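Long-range contacts in aminopeptidase N (Francisella tularensis subsp. tularensis, PDB 5DLL), which probably degrades intracellular peptides as a zinc-dependent M1 aminopeptidase, releasing single amino acids, preferably alanine, from their N-termini: residues Lys247-Arg252 against Val336-Glu341; Asp260-Val265 against Gly279-Asn284; Ala272-Asn277 against Gly308-His313. All coordinates share one frame; numbering follows the deposited sequence.

All three contacts lie within the M1 peptidase domain, around the helix that carries two zinc-binding histidines. Contact 2 pairs strands 261-267 and 280-284 of a mixed sheet; contact 3 sets the sheet's edge strand, 274-275, against the zinc-binding helix 297-312. The centres of contacts 2 and 3 lie about 9 Å apart, and strands 274-275 and 280-284 are neighbours in the sheet. Contact 1 joins helices 236-253 and 328-346, with its centre about 13 Å from that of contact 3 and 18 Å from that of contact 2. Along the chain, contact 1 spans the other two, whose segments alternate. The zinc helix is thus held between the sheet and the two helices of contact 1.

Contact 1 of 3, residues Lys247-Arg252 against Val336-Glu341; sequences KWDEDR and VFRDQE
Trp248 and Arg252, one turn apart, both carry CG trans to the backbone N (chi1 177° in Trp248), which sends their side chains from helix 236-253 toward Arg338 and Glu341 of helix 328-346. This is a helix-helix crossing in the M1 catalytic domain, close to perpendicular at 98°, and the axes of the two short segments stay 11.8 Å apart, a separation bridged by long side chains. The indole enters with its six-membered ring first: CH2 of Trp248 lies 3.4 Å from the carbonyl O of Arg338, and CZ2 of Trp248 is 3.9 Å from CB of Glu341. At its other end, NE1 of Trp248 is hydrogen-bonded to Asp345, farther along the opposing helix.

Beside the indole, the extended chain of Arg252 reaches Glu341, which bends at its second torsion to receive it. Both terminal nitrogens converge on a single oxygen, NH1 of Arg252 at 2.7 Å and NH2 of Arg252 at 3.0 Å from OE1 of Glu341. That oxygen sits at the guanidinium edge, near its plane, yet the carboxylate is turned almost square to it, 87° between planes. NH1 comes in on the anti lone pair, whereas NH2 approaches from above the carboxylate plane. The pair belongs to a wider ionic network: Arg349 and Arg401 also bind Glu341, and Asp345 and Glu409 also bind Arg252, so these charges are probably well balanced.

Past the CE3 edge of the indole, Arg338 bends at its third torsion and forms a salt bridge with Asp249. Its NH1 is hydrogen-bonded to Thr316 and its guanidinium makes a cation-pi contact with Phe253. NH2 of Arg338 faces OD1 of Asp249 at the guanidinium edge, although the modelled separation of 2.5 Å is doubtful in detail.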
loop_
_atom_site.group_PDB
_atom_site.type_symbol
_atom_site.label_atom_id
_atom_site.label_comp_id
_atom_site.label_asym_id
_atom_site.label_seq_id
_atom_site.Cartn_x
_atom_site.Cartn_y
_atom_site.Cartn_z
ATOM N N LYS A 247 12.968 14.869 7.957
ATOM C CA LYS A 247 14.382 15.001 7.591
ATOM C C LYS A 247 14.676 14.460 6.196
ATOM O O LYS A 247 15.445 15.060 5.447
ATOM C CB LYS A 247 15.251 14.274 8.618
ATOM C CG LYS A 247 16.746 14.299 8.335
ATOM C CD LYS A 247 17.517 13.622 9.458
ATOM C CE LYS A 247 18.923 13.231 9.023
ATOM N NZ LYS A 247 19.732 14.406 8.596
ATOM N N TRP A 248 14.070 13.326 5.854
ATOM C CA TRP A 248 14.311 12.685 4.566
ATOM C C TRP A 248 13.770 13.526 3.422
ATOM O O TRP A 248 14.340 13.550 2.329
ATOM C CB TRP A 248 13.672 11.301 4.530
ATOM C CG TRP A 248 13.825 10.620 3.212
ATOM C CD1 TRP A 248 14.896 9.899 2.781
ATOM C CD2 TRP A 248 12.870 10.597 2.146
ATOM N NE1 TRP A 248 14.669 9.422 1.512
ATOM C CE2 TRP A 248 13.428 9.836 1.099
ATOM C CE3 TRP A 248 11.590 11.138 1.977
ATOM C CZ2 TRP A 248 12.752 9.601 -0.102
ATOM C CZ3 TRP A 248 10.922 10.907 0.778
ATOM C CH2 TRP A 248 11.505 10.146 -0.243
ATOM N N ASP A 249 12.663 14.208 3.681
ATOM C CA ASP A 249 12.033 15.047 2.682
ATOM C C ASP A 249 12.912 16.266 2.436
ATOM O O ASP A 249 13.115 16.660 1.280
ATOM C CB ASP A 249 10.632 15.469 3.139
ATOM C CG ASP A 249 9.603 15.428 2.015
ATOM O OD1 ASP A 249 9.981 15.257 0.835
ATOM O OD2 ASP A 249 8.395 15.561 2.316
ATOM N N GLU A 250 13.438 16.846 3.519
ATOM C CA GLU A 250 14.407 17.945 3.415
ATOM C C GLU A 250 15.664 17.504 2.672
ATOM O O GLU A 250 16.060 18.124 1.685
ATOM C CB GLU A 250 14.800 18.474 4.797
ATOM C CG GLU A 250 13.728 19.309 5.473
ATOM C CD GLU A 250 14.140 19.812 6.845
ATOM O OE1 GLU A 250 15.032 19.211 7.472
ATOM O OE2 GLU A 250 13.567 20.815 7.309
ATOM N N ASP A 251 16.280 16.423 3.143
ATOM C CA ASP A 251 17.548 15.957 2.580
ATOM C C ASP A 251 17.422 15.597 1.101
ATOM O O ASP A 251 18.138 16.141 0.273
ATOM C CB ASP A 251 18.096 14.757 3.370
ATOM C CG ASP A 251 18.659 15.149 4.743
ATOM O OD1 ASP A 251 18.877 16.354 5.008
ATOM O OD2 ASP A 251 18.893 14.235 5.564
ATOM N N ARG A 252 16.499 14.704 0.765
ATOM C CA ARG A 252 16.416 14.198 -0.601
ATOM C C ARG A 252 15.592 15.064 -1.562
ATOM O O ARG A 252 15.959 15.206 -2.729
ATOM C CB ARG A 252 15.877 12.770 -0.616
ATOM C CG ARG A 252 15.834 12.203 -2.019
ATOM C CD ARG A 252 15.897 10.690 -2.072
ATOM N NE ARG A 252 15.671 10.254 -3.447
ATOM C CZ ARG A 252 15.390 9.011 -3.823
ATOM N NH1 ARG A 252 15.304 8.031 -2.928
ATOM N NH2 ARG A 252 15.196 8.750 -5.112
ATOM N N VAL A 336 3.159 7.553 -3.287
ATOM C CA VAL A 336 3.498 6.139 -3.096
ATOM C C VAL A 336 4.945 5.914 -3.518
ATOM O O VAL A 336 5.718 5.260 -2.808
ATOM C CB VAL A 336 2.562 5.203 -3.902
ATOM C CG1 VAL A 336 3.125 3.790 -3.983
ATOM C CG2 VAL A 336 1.168 5.162 -3.281
ATOM N N PHE A 337 5.307 6.454 -4.678
ATOM C CA PHE A 337 6.687 6.402 -5.146
ATOM C C PHE A 337 7.620 6.973 -4.085
ATOM O O PHE A 337 8.673 6.409 -3.798
ATOM C CB PHE A 337 6.840 7.176 -6.456
ATOM C CG PHE A 337 8.267 7.391 -6.865
ATOM C CD1 PHE A 337 8.978 6.382 -7.489
ATOM C CD2 PHE A 337 8.899 8.603 -6.620
ATOM C CE1 PHE A 337 10.294 6.574 -7.860
ATOM C CE2 PHE A 337 10.216 8.806 -6.995
ATOM C CZ PHE A 337 10.915 7.790 -7.615
ATOM N N ARG A 338 7.216 8.086 -3.489
ATOM C CA ARG A 338 8.011 8.714 -2.449
ATOM C C ARG A 338 8.121 7.849 -1.193
ATOM O O ARG A 338 9.213 7.687 -0.661
ATOM C CB ARG A 338 7.442 10.083 -2.107
ATOM C CG ARG A 338 7.533 11.068 -3.259
ATOM C CD ARG A 338 6.822 12.356 -2.902
ATOM N NE ARG A 338 7.566 13.069 -1.868
ATOM C CZ ARG A 338 7.083 14.064 -1.133
ATOM N NH1 ARG A 338 5.837 14.481 -1.286
ATOM N NH2 ARG A 338 7.854 14.638 -0.232
ATOM N N ASP A 339 7.007 7.285 -0.733
ATOM C CA ASP A 339 7.027 6.426 0.462
ATOM C C ASP A 339 7.885 5.172 0.259
ATOM O O ASP A 339 8.535 4.709 1.196
ATOM C CB ASP A 339 5.599 6.068 0.951
ATOM C CG ASP A 339 5.117 4.675 0.496
ATOM O OD1 ASP A 339 4.062 4.603 -0.168
ATOM O OD2 ASP A 339 5.762 3.652 0.827
ATOM N N GLN A 340 7.890 4.619 -0.951
ATOM C CA GLN A 340 8.685 3.417 -1.211
ATOM C C GLN A 340 10.168 3.752 -1.406
ATOM O O GLN A 340 11.033 2.914 -1.157
ATOM C CB GLN A 340 8.102 2.586 -2.364
ATOM C CG GLN A 340 8.043 3.250 -3.724
ATOM C CD GLN A 340 7.163 2.486 -4.709
ATOM O OE1 GLN A 340 6.222 1.792 -4.313
ATOM N NE2 GLN A 340 7.456 2.624 -6.005
ATOM N N GLU A 341 10.455 4.986 -1.818
ATOM C CA GLU A 341 11.831 5.512 -1.839
ATOM C C GLU A 341 12.351 5.842 -0.445
ATOM O O GLU A 341 13.537 5.678 -0.161
ATOM C CB GLU A 341 11.908 6.777 -2.696
ATOM C CG GLU A 341 11.835 6.519 -4.189
ATOM C CD GLU A 341 13.031 5.750 -4.700
ATOM O OE1 GLU A 341 14.172 6.055 -4.287
ATOM O OE2 GLU A 341 12.832 4.830 -5.516
#

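Contact 2 of 3, residues Asp260-Val265 against Gly279-Asn284; sequences DTFMIV and GLNIFN
Met263 and Gly279 begin a parallel pairing at the centre of the mixed sheet in the M1 catalytic domain, where strands 261-265 and 280-284 run side by side. Four backbone hydrogen bonds form the first shell. N of Met263 donates to O of Gly279 at 2.9 Å and N of Asn281 to O of Met263 at 3.1 Å; the ladder then continues from N of Val265 to O of Asn281 and from N of Phe283 to O of Val265.

Side chains reinforce this ladder on both faces. On one, CD1 of Leu280 fits against CB of Met263 (3.8 Å) and CG2 of Val265 (3.6 Å). On the opposite face the ring of Phe262 packs near the Asn281 side chain, while Ile264 presses on Phe283.

Farther out, strand 220-227 bonds to the other edge of 261-265, and Val242 of helix 236-253 covers Phe262 and Ile264. Val306 and Glu310 of the zinc-binding helix touch Phe283, tying the sheet to the metal site. CG1 of Ile264 lies trans to the carbonyl carbon (chi1 -69°) and CG2 trans to the backbone N; CG2 comes closest to Phe283, 3.5 Å from CD1 of the ring.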
loop_
_atom_site.group_PDB
_atom_site.type_symbol
_atom_site.label_atom_id
_atom_site.label_comp_id
_atom_site.label_asym_id
_atom_site.label_seq_id
_atom_site.Cartn_x
_atom_site.Cartn_y
_atom_site.Cartn_z
ATOM N N ASP A 260 3.807 25.825 11.678
ATOM C CA ASP A 260 4.518 25.835 12.964
ATOM C C ASP A 260 4.146 24.662 13.855
ATOM O O ASP A 260 4.767 24.469 14.900
ATOM C CB ASP A 260 4.240 27.127 13.736
ATOM C CG ASP A 260 4.573 28.368 12.942
ATOM O OD1 ASP A 260 5.397 28.272 12.004
ATOM O OD2 ASP A 260 4.005 29.436 13.257
ATOM N N THR A 261 3.115 23.907 13.472
ATOM C CA THR A 261 2.703 22.721 14.230
ATOM C C THR A 261 2.213 21.603 13.308
ATOM O O THR A 261 1.695 21.859 12.231
ATOM C CB THR A 261 1.646 23.058 15.318
ATOM O OG1 THR A 261 1.044 21.854 15.810
ATOM C CG2 THR A 261 0.570 23.967 14.785
ATOM N N PHE A 262 2.409 20.365 13.744
ATOM C CA PHE A 262 2.035 19.185 12.974
ATOM C C PHE A 262 1.477 18.161 13.943
ATOM O O PHE A 262 2.158 17.761 14.890
ATOM C CB PHE A 262 3.253 18.611 12.254
ATOM C CG PHE A 262 2.988 17.315 11.540
ATOM C CD1 PHE A 262 2.472 17.308 10.253
ATOM C CD2 PHE A 262 3.268 16.099 12.154
ATOM C CE1 PHE A 262 2.226 16.111 9.591
ATOM C CE2 PHE A 262 3.027 14.902 11.499
ATOM C CZ PHE A 262 2.504 14.906 10.214
ATOM N N MET A 263 0.240 17.737 13.701
ATOM C CA MET A 263 -0.489 16.906 14.644
ATOM C C MET A 263 -0.837 15.560 14.036
ATOM O O MET A 263 -1.035 15.445 12.827
ATOM C CB MET A 263 -1.769 17.616 15.080
ATOM C CG MET A 263 -1.530 18.860 15.918
ATOM S SD MET A 263 -3.006 19.880 16.069
ATOM C CE MET A 263 -3.051 20.678 14.464
ATOM N N ILE A 264 -0.885 14.543 14.889
ATOM C CA ILE A 264 -1.410 13.230 14.531
ATOM C C ILE A 264 -2.443 12.851 15.580
ATOM O O ILE A 264 -2.269 13.152 16.761
ATOM C CB ILE A 264 -0.310 12.150 14.483
ATOM C CG1 ILE A 264 0.624 12.393 13.294
ATOM C CG2 ILE A 264 -0.921 10.752 14.398
ATOM C CD1 ILE A 264 1.804 11.446 13.233
ATOM N N VAL A 265 -3.522 12.209 15.140
ATOM C CA VAL A 265 -4.551 11.713 16.044
ATOM C C VAL A 265 -4.826 10.247 15.725
ATOM O O VAL A 265 -5.156 9.904 14.589
ATOM C CB VAL A 265 -5.849 12.537 15.936
ATOM C CG1 VAL A 265 -6.892 12.024 16.925
ATOM C CG2 VAL A 265 -5.559 14.018 16.168
ATOM N N GLY A 279 -1.823 19.085 8.122
ATOM C CA GLY A 279 -1.368 19.454 9.465
ATOM C C GLY A 279 -1.946 18.593 10.577
ATOM O O GLY A 279 -1.624 18.778 11.752
ATOM N N LEU A 280 -2.784 17.632 10.203
ATOM C CA LEU A 280 -3.614 16.912 11.159
ATOM C C LEU A 280 -3.953 15.556 10.561
ATOM O O LEU A 280 -5.072 15.301 10.132
ATOM C CB LEU A 280 -4.883 17.721 11.474
ATOM C CG LEU A 280 -5.876 17.147 12.492
ATOM C CD1 LEU A 280 -5.194 16.645 13.754
ATOM C CD2 LEU A 280 -6.921 18.191 12.839
ATOM N N ASN A 281 -2.952 14.695 10.497
ATOM C CA ASN A 281 -3.151 13.368 9.958
ATOM C C ASN A 281 -3.915 12.552 10.984
ATOM O O ASN A 281 -3.785 12.780 12.189
ATOM C CB ASN A 281 -1.809 12.719 9.620
ATOM C CG ASN A 281 -1.072 13.439 8.501
ATOM O OD1 ASN A 281 -1.575 14.404 7.915
ATOM N ND2 ASN A 281 0.128 12.964 8.190
ATOM N N ILE A 282 -4.743 11.632 10.502
ATOM C CA ILE A 282 -5.552 10.789 11.369
ATOM C C ILE A 282 -5.308 9.355 10.946
ATOM O O ILE A 282 -5.271 9.049 9.753
ATOM C CB ILE A 282 -7.056 11.142 11.282
ATOM C CG1 ILE A 282 -7.272 12.624 11.621
ATOM C CG2 ILE A 282 -7.879 10.275 12.234
ATOM C CD1 ILE A 282 -8.726 13.037 11.742
ATOM N N PHE A 283 -5.125 8.487 11.936
ATOM C CA PHE A 283 -4.788 7.090 11.692
ATOM C C PHE A 283 -5.638 6.190 12.561
ATOM O O PHE A 283 -6.084 6.591 13.636
ATOM C CB PHE A 283 -3.323 6.804 12.047
ATOM C CG PHE A 283 -2.321 7.564 11.228
ATOM C CD1 PHE A 283 -1.943 8.850 11.593
ATOM C CD2 PHE A 283 -1.718 6.982 10.120
ATOM C CE1 PHE A 283 -1.003 9.553 10.850
ATOM C CE2 PHE A 283 -0.776 7.681 9.375
ATOM C CZ PHE A 283 -0.422 8.969 9.738
ATOM N N ASN A 284 -5.841 4.968 12.081
ATOM C CA ASN A 284 -6.290 3.868 12.914
ATOM C C ASN A 284 -5.164 3.589 13.897
ATOM O O ASN A 284 -3.992 3.630 13.505
ATOM C CB ASN A 284 -6.544 2.636 12.041
ATOM C CG ASN A 284 -7.456 1.621 12.696
ATOM O OD1 ASN A 284 -7.378 1.361 13.897
ATOM N ND2 ASN A 284 -8.327 1.031 11.894
#

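Contact 3 of 3, residues Ala272-Asn277 against Gly308-His313; sequences AGAMEN and GHEYFH. With ZN (zinc ion), chain B.
The carboxylate of Glu276 stacks on one face of the His313 imidazole, the two planes only 18° apart. CD of Glu276 sits 3.5 Å above the ring plane, displaced toward the rim, and OE1 of Glu276 is 3.5 Å from CD2 of His313. The edge of that ring is held at both nitrogens: NE2 of His313 binds zinc at 2.1 Å, and ND1 is hydrogen-bonded to the backbone O of Thr316. His309 adds a second imidazole, its NE2 binding zinc at 2.2 Å while its ND1 bonds to Asp339, a second-shell residue that probably helps to set the rotation of the ring. Glu332 completes the protein ligands.

The stacking depends on the shape of Glu276. Its CG lies between the backbone N and the carbonyl carbon (chi1 73°), and the chain then bends so that the carboxylate lies over the ring. Lys331 holds OE2 of Glu276 by a salt bridge.

Glu310, one turn before His313 on the zinc helix, meets the same segment. Its carboxylate is inclined by 24° to that of Glu276, with OE1 of Glu310 lying 3.2 Å from CB of Glu276. The other oxygen, OE2 of Glu310, rests 3.5 Å from CB of Ala274, so the edge strand packs directly against this carboxylate.

Gly273 to Asn277 spell the GAMEN sequence of M1 aminopeptidases, whose glutamate in relatives recognises the substrate's free N-terminus. Set against His309, Glu310 and His313, with Glu332 farther along, it forms the characteristic M1 active site: an exopeptidase motif facing an HExxH-x18-E zinc centre.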
loop_
_atom_site.group_PDB
_atom_site.type_symbol
_atom_site.label_atom_id
_atom_site.label_comp_id
_atom_site.label_asym_id
_atom_site.label_seq_id
_atom_site.Cartn_x
_atom_site.Cartn_y
_atom_site.Cartn_z
ATOM N N ALA A 272 -10.750 4.877 7.189
ATOM C CA ALA A 272 -9.795 5.122 6.102
ATOM C C ALA A 272 -8.432 4.455 6.330
ATOM O O ALA A 272 -7.680 4.249 5.376
ATOM C CB ALA A 272 -9.620 6.618 5.867
ATOM N N GLY A 273 -8.120 4.125 7.586
ATOM C CA GLY A 273 -6.844 3.500 7.941
ATOM C C GLY A 273 -5.830 4.579 8.257
ATOM O O GLY A 273 -5.248 4.607 9.345
ATOM N N ALA A 274 -5.625 5.469 7.288
ATOM C CA ALA A 274 -4.820 6.665 7.475
ATOM C C ALA A 274 -5.315 7.753 6.529
ATOM O O ALA A 274 -5.788 7.452 5.433
ATOM C CB ALA A 274 -3.356 6.354 7.212
ATOM N N MET A 275 -5.221 9.014 6.948
ATOM C CA MET A 275 -5.678 10.117 6.102
ATOM C C MET A 275 -4.765 11.328 6.222
ATOM O O MET A 275 -4.367 11.704 7.321
ATOM C CB MET A 275 -7.127 10.500 6.437
ATOM C CG MET A 275 -7.696 11.632 5.581
ATOM S SD MET A 275 -7.833 11.250 3.815
ATOM C CE MET A 275 -7.587 12.869 3.079
ATOM N N GLU A 276 -4.481 11.954 5.080
ATOM C CA GLU A 276 -3.451 12.986 4.987
ATOM C C GLU A 276 -3.943 14.401 5.284
ATOM O O GLU A 276 -3.442 15.363 4.694
ATOM C CB GLU A 276 -2.812 12.969 3.588
ATOM C CG GLU A 276 -3.680 13.524 2.462
ATOM C CD GLU A 276 -4.265 12.471 1.545
ATOM O OE1 GLU A 276 -4.374 11.292 1.957
ATOM O OE2 GLU A 276 -4.623 12.850 0.403
ATOM N N ASN A 277 -4.897 14.551 6.198
ATOM C CA ASN A 277 -5.489 15.870 6.430
ATOM C C ASN A 277 -4.385 16.862 6.776
ATOM O O ASN A 277 -3.517 16.561 7.591
ATOM C CB ASN A 277 -6.551 15.835 7.536
ATOM C CG ASN A 277 -7.621 14.794 7.291
ATOM O OD1 ASN A 277 -7.827 13.907 8.116
ATOM N ND2 ASN A 277 -8.308 14.895 6.160
ATOM N N GLY A 308 5.236 7.956 7.128
ATOM C CA GLY A 308 5.942 8.565 6.013
ATOM C C GLY A 308 4.989 8.989 4.916
ATOM O O GLY A 308 4.904 10.173 4.580
ATOM N N HIS A 309 4.254 8.017 4.383
ATOM C CA HIS A 309 3.369 8.237 3.247
ATOM C C HIS A 309 2.446 9.433 3.449
ATOM O O HIS A 309 2.296 10.268 2.560
ATOM C CB HIS A 309 2.535 6.982 2.991
ATOM C CG HIS A 309 1.495 7.152 1.930
ATOM N ND1 HIS A 309 1.637 6.639 0.659
ATOM C CD2 HIS A 309 0.296 7.777 1.951
ATOM C CE1 HIS A 309 0.568 6.940 -0.057
ATOM N NE2 HIS A 309 -0.260 7.633 0.703
ATOM N N GLU A 310 1.823 9.509 4.618
ATOM C CA GLU A 310 0.869 10.576 4.886
ATOM C C GLU A 310 1.572 11.926 5.028
ATOM O O GLU A 310 1.029 12.944 4.591
ATOM C CB GLU A 310 0.017 10.265 6.127
ATOM C CG GLU A 310 -0.790 8.963 6.063
ATOM C CD GLU A 310 -1.703 8.842 4.844
ATOM O OE1 GLU A 310 -2.219 9.869 4.358
ATOM O OE2 GLU A 310 -1.916 7.701 4.371
ATOM N N TYR A 311 2.772 11.947 5.618
ATOM C CA TYR A 311 3.539 13.197 5.715
ATOM C C TYR A 311 3.918 13.725 4.322
ATOM O O TYR A 311 3.906 14.939 4.081
ATOM C CB TYR A 311 4.801 13.047 6.591
ATOM C CG TYR A 311 5.672 14.296 6.565
ATOM C CD1 TYR A 311 5.350 15.410 7.336
ATOM C CD2 TYR A 311 6.789 14.380 5.725
ATOM C CE1 TYR A 311 6.123 16.565 7.291
ATOM C CE2 TYR A 311 7.564 15.530 5.672
ATOM C CZ TYR A 311 7.229 16.620 6.456
ATOM O OH TYR A 311 7.993 17.763 6.412
ATOM N N PHE A 312 4.236 12.814 3.408
ATOM C CA PHE A 312 4.678 13.194 2.065
ATOM C C PHE A 312 3.556 13.835 1.249
ATOM O O PHE A 312 3.825 14.676 0.395
ATOM C CB PHE A 312 5.305 11.992 1.342
ATOM C CG PHE A 312 6.443 11.354 2.108
ATOM C CD1 PHE A 312 7.340 12.134 2.840
ATOM C CD2 PHE A 312 6.615 9.979 2.107
ATOM C CE1 PHE A 312 8.368 11.558 3.557
ATOM C CE2 PHE A 312 7.648 9.396 2.821
ATOM C CZ PHE A 312 8.525 10.187 3.544
ATOM N N HIS A 313 2.302 13.482 1.537
ATOM C CA HIS A 313 1.156 14.166 0.912
ATOM C C HIS A 313 1.153 15.673 1.151
ATOM O O HIS A 313 0.605 16.419 0.342
ATOM C CB HIS A 313 -0.185 13.600 1.392
ATOM C CG HIS A 313 -0.628 12.379 0.654
ATOM N ND1 HIS A 313 -0.733 12.338 -0.718
ATOM C CD2 HIS A 313 -1.003 11.158 1.098
ATOM C CE1 HIS A 313 -1.145 11.139 -1.090
ATOM N NE2 HIS A 313 -1.316 10.404 -0.006
HETATM ZN ZN ZN B . -2.182 8.439 0.144
#